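PDB 1O4T: putative oxalate decarboxylase from Thermotoga maritima, which is a homodimeric cupin that binds oxalate and manganese and is probably an oxalate decarboxylase. Local coordinates for residues Glu78-Tyr83 and Glu112-Glu117. Sequence-based numbering, arbitrary orientation.
With MN (manganese (II) ion), chain C; OXL (oxalate ion), chain D.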
loop_
_atom_site.group_PDB
_atom_site.type_symbol
_atom_site.label_atom_id
_atom_site.label_comp_id
_atom_site.label_asym_id
_atom_site.label_seq_id
_atom_site.Cartn_x
_atom_site.Cartn_y
_atom_site.Cartn_z
ATOM N N GLU A 78 -7.376 -5.385 15.624
ATOM C CA GLU A 78 -6.979 -5.105 14.246
ATOM C C GLU A 78 -5.518 -4.683 14.247
ATOM O O GLU A 78 -4.935 -4.484 15.307
ATOM C CB GLU A 78 -7.837 -3.980 13.645
ATOM C CG GLU A 78 -7.672 -2.654 14.354
ATOM C CD GLU A 78 -8.806 -1.670 14.136
ATOM O OE1 GLU A 78 -9.848 -2.068 13.571
ATOM O OE2 GLU A 78 -8.626 -0.494 14.560
ATOM N N PHE A 79 -4.934 -4.540 13.059
ATOM C CA PHE A 79 -3.603 -3.993 12.952
ATOM C C PHE A 79 -3.538 -3.039 11.777
ATOM O O PHE A 79 -4.360 -3.123 10.868
ATOM C CB PHE A 79 -2.529 -5.095 12.909
ATOM C CG PHE A 79 -2.598 -5.990 11.700
ATOM C CD1 PHE A 79 -3.315 -7.161 11.740
ATOM C CD2 PHE A 79 -1.921 -5.662 10.530
ATOM C CE1 PHE A 79 -3.372 -7.989 10.653
ATOM C CE2 PHE A 79 -2.008 -6.497 9.405
ATOM C CZ PHE A 79 -2.734 -7.679 9.494
ATOM N N GLU A 80 -2.599 -2.104 11.831
ATOM C CA GLU A 80 -2.429 -1.101 10.776
ATOM C C GLU A 80 -1.028 -1.051 10.201
ATOM O O GLU A 80 -0.046 -1.167 10.916
ATOM C CB GLU A 80 -2.810 0.284 11.297
ATOM C CG GLU A 80 -3.202 1.227 10.181
ATOM C CD GLU A 80 -3.862 2.491 10.657
ATOM O OE1 GLU A 80 -4.187 3.345 9.815
ATOM O OE2 GLU A 80 -4.046 2.636 11.858
ATOM N N ILE A 81 -0.965 -0.864 8.890
ATOM C CA ILE A 81 0.263 -0.698 8.159
ATOM C C ILE A 81 0.222 0.680 7.498
ATOM O O ILE A 81 -0.742 1.031 6.842
ATOM C CB ILE A 81 0.380 -1.781 7.049
ATOM C CG1 ILE A 81 0.210 -3.189 7.627
ATOM C CG2 ILE A 81 1.713 -1.628 6.272
ATOM C CD1 ILE A 81 -0.179 -4.191 6.547
ATOM N N TYR A 82 1.268 1.473 7.667
ATOM C CA TYR A 82 1.497 2.602 6.802
ATOM C C TYR A 82 2.607 2.269 5.792
ATOM O O TYR A 82 3.642 1.685 6.150
ATOM C CB TYR A 82 1.983 3.793 7.603
ATOM C CG TYR A 82 1.095 4.402 8.675
ATOM C CD1 TYR A 82 1.651 5.224 9.654
ATOM C CD2 TYR A 82 -0.289 4.203 8.702
ATOM C CE1 TYR A 82 0.869 5.837 10.593
ATOM C CE2 TYR A 82 -1.071 4.817 9.634
ATOM C CZ TYR A 82 -0.496 5.628 10.597
ATOM O OH TYR A 82 -1.315 6.221 11.564
ATOM N N TYR A 83 2.401 2.633 4.525
ATOM C CA TYR A 83 3.487 2.710 3.547
ATOM C C TYR A 83 3.720 4.190 3.165
ATOM O O TYR A 83 2.847 4.883 2.609
ATOM C CB TYR A 83 3.202 1.840 2.321
ATOM C CG TYR A 83 4.379 1.828 1.371
ATOM C CD1 TYR A 83 5.342 0.836 1.447
ATOM C CD2 TYR A 83 4.539 2.813 0.431
ATOM C CE1 TYR A 83 6.481 0.847 0.616
ATOM C CE2 TYR A 83 5.657 2.836 -0.433
ATOM C CZ TYR A 83 6.631 1.829 -0.332
ATOM O OH TYR A 83 7.740 1.838 -1.150
ATOM N N GLU A 112 -1.362 -2.011 20.381
ATOM C CA GLU A 112 -0.453 -0.867 20.372
ATOM C C GLU A 112 -1.148 0.437 19.978
ATOM O O GLU A 112 -2.149 0.438 19.292
ATOM C CB GLU A 112 0.697 -1.090 19.402
ATOM C CG GLU A 112 1.441 -2.390 19.591
ATOM C CD GLU A 112 2.710 -2.474 18.759
ATOM O OE1 GLU A 112 2.737 -2.071 17.556
ATOM O OE2 GLU A 112 3.695 -2.970 19.328
ATOM N N SER A 113 -0.562 1.547 20.383
ATOM C CA SER A 113 -1.026 2.871 20.014
ATOM C C SER A 113 0.039 3.512 19.159
ATOM O O SER A 113 1.236 3.245 19.362
ATOM C CB SER A 113 -1.258 3.726 21.248
ATOM O OG SER A 113 -2.199 3.139 22.117
ATOM N N HIS A 114 -0.385 4.350 18.200
ATOM C CA HIS A 114 0.542 5.059 17.335
ATOM C C HIS A 114 0.081 6.473 16.961
ATOM O O HIS A 114 -1.076 6.856 17.229
ATOM C CB HIS A 114 0.881 4.246 16.040
ATOM C CG HIS A 114 -0.252 4.106 15.064
ATOM N ND1 HIS A 114 -0.113 3.403 13.882
ATOM C CD2 HIS A 114 -1.549 4.489 15.119
ATOM C CE1 HIS A 114 -1.270 3.384 13.235
ATOM N NE2 HIS A 114 -2.161 4.034 13.962
ATOM N N SER A 115 1.016 7.213 16.344
ATOM C CA SER A 115 0.782 8.561 15.837
ATOM C C SER A 115 1.789 8.784 14.743
ATOM O O SER A 115 2.747 8.008 14.625
ATOM C CB SER A 115 0.971 9.621 16.918
ATOM O OG SER A 115 2.280 9.638 17.413
ATOM N N ILE A 116 1.607 9.840 13.959
ATOM C CA ILE A 116 2.588 10.173 12.939
ATOM C C ILE A 116 2.550 11.661 12.691
ATOM O O ILE A 116 1.460 12.251 12.605
ATOM C CB ILE A 116 2.329 9.339 11.626
ATOM C CG1 ILE A 116 3.373 9.634 10.550
ATOM C CG2 ILE A 116 0.940 9.572 11.073
ATOM C CD1 ILE A 116 3.465 8.519 9.450
ATOM N N GLU A 117 3.728 12.268 12.616
ATOM C CA GLU A 117 3.848 13.709 12.421
ATOM C C GLU A 117 4.724 14.071 11.223
ATOM O O GLU A 117 5.816 13.496 11.018
ATOM C CB GLU A 117 4.421 14.365 13.679
ATOM C CG GLU A 117 4.332 15.878 13.631
ATOM C CD GLU A 117 4.745 16.570 14.923
ATOM O OE1 GLU A 117 4.678 15.940 15.999
ATOM O OE2 GLU A 117 5.106 17.764 14.849
HETATM MN MN MN C . -4.216 4.145 13.307
HETATM C C1 OXL D . -4.866 5.916 11.253
HETATM C C2 OXL D . -6.190 5.430 11.654
HETATM O O1 OXL D . -4.837 6.655 10.124
HETATM O O2 OXL D . -7.243 5.956 11.002
HETATM O O3 OXL D . -3.832 5.636 11.894
HETATM O O4 OXL D . -6.340 4.553 12.511
HETATM O O HOH W 1 0.882 1.906 11.227
#
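His-114 and Glu-80 meet at one manganese ion between the two sheets of the cupin barrel. His-114 NE2 binds the manganese at 2.2 Å, and the extended chain of Glu-80 brings OE2 to it at 2.1 Å. OE2 lies at the edge of the imidazole ring, near its plane. His-73, His-75 and oxalate, chelating through O3 and O4, complete the six-coordinate shell. With chi1 at 69°, CG of His-114 sits between backbone N and C, and the ring reaches across toward strand 78-86. Its ND1 donates a weak bond to a water, which in turn donates weakly to Glu-80 O.

Tyr-82 comes from the opposite direction and sets OH over one face of the imidazole, 3.3 Å from His-114 CE1. The two ring planes are 22° apart but slid, with little overlap. Further along, Ile-116 packs obliquely against the CD1-CE1 side of Tyr-82, Ile-116 CG2 lying 3.8 Å from Tyr-82 CE1.

Tyr-82 OH donates to oxalate O3 at 2.6 Å, and O3 also binds the metal. A phenylalanine here would probably leave O3 without this donor and the oxalate less firmly placed. Shared between metal and phenol, O3 is likely polarised, and the chelate plus this bond probably fix how the oxalate is turned.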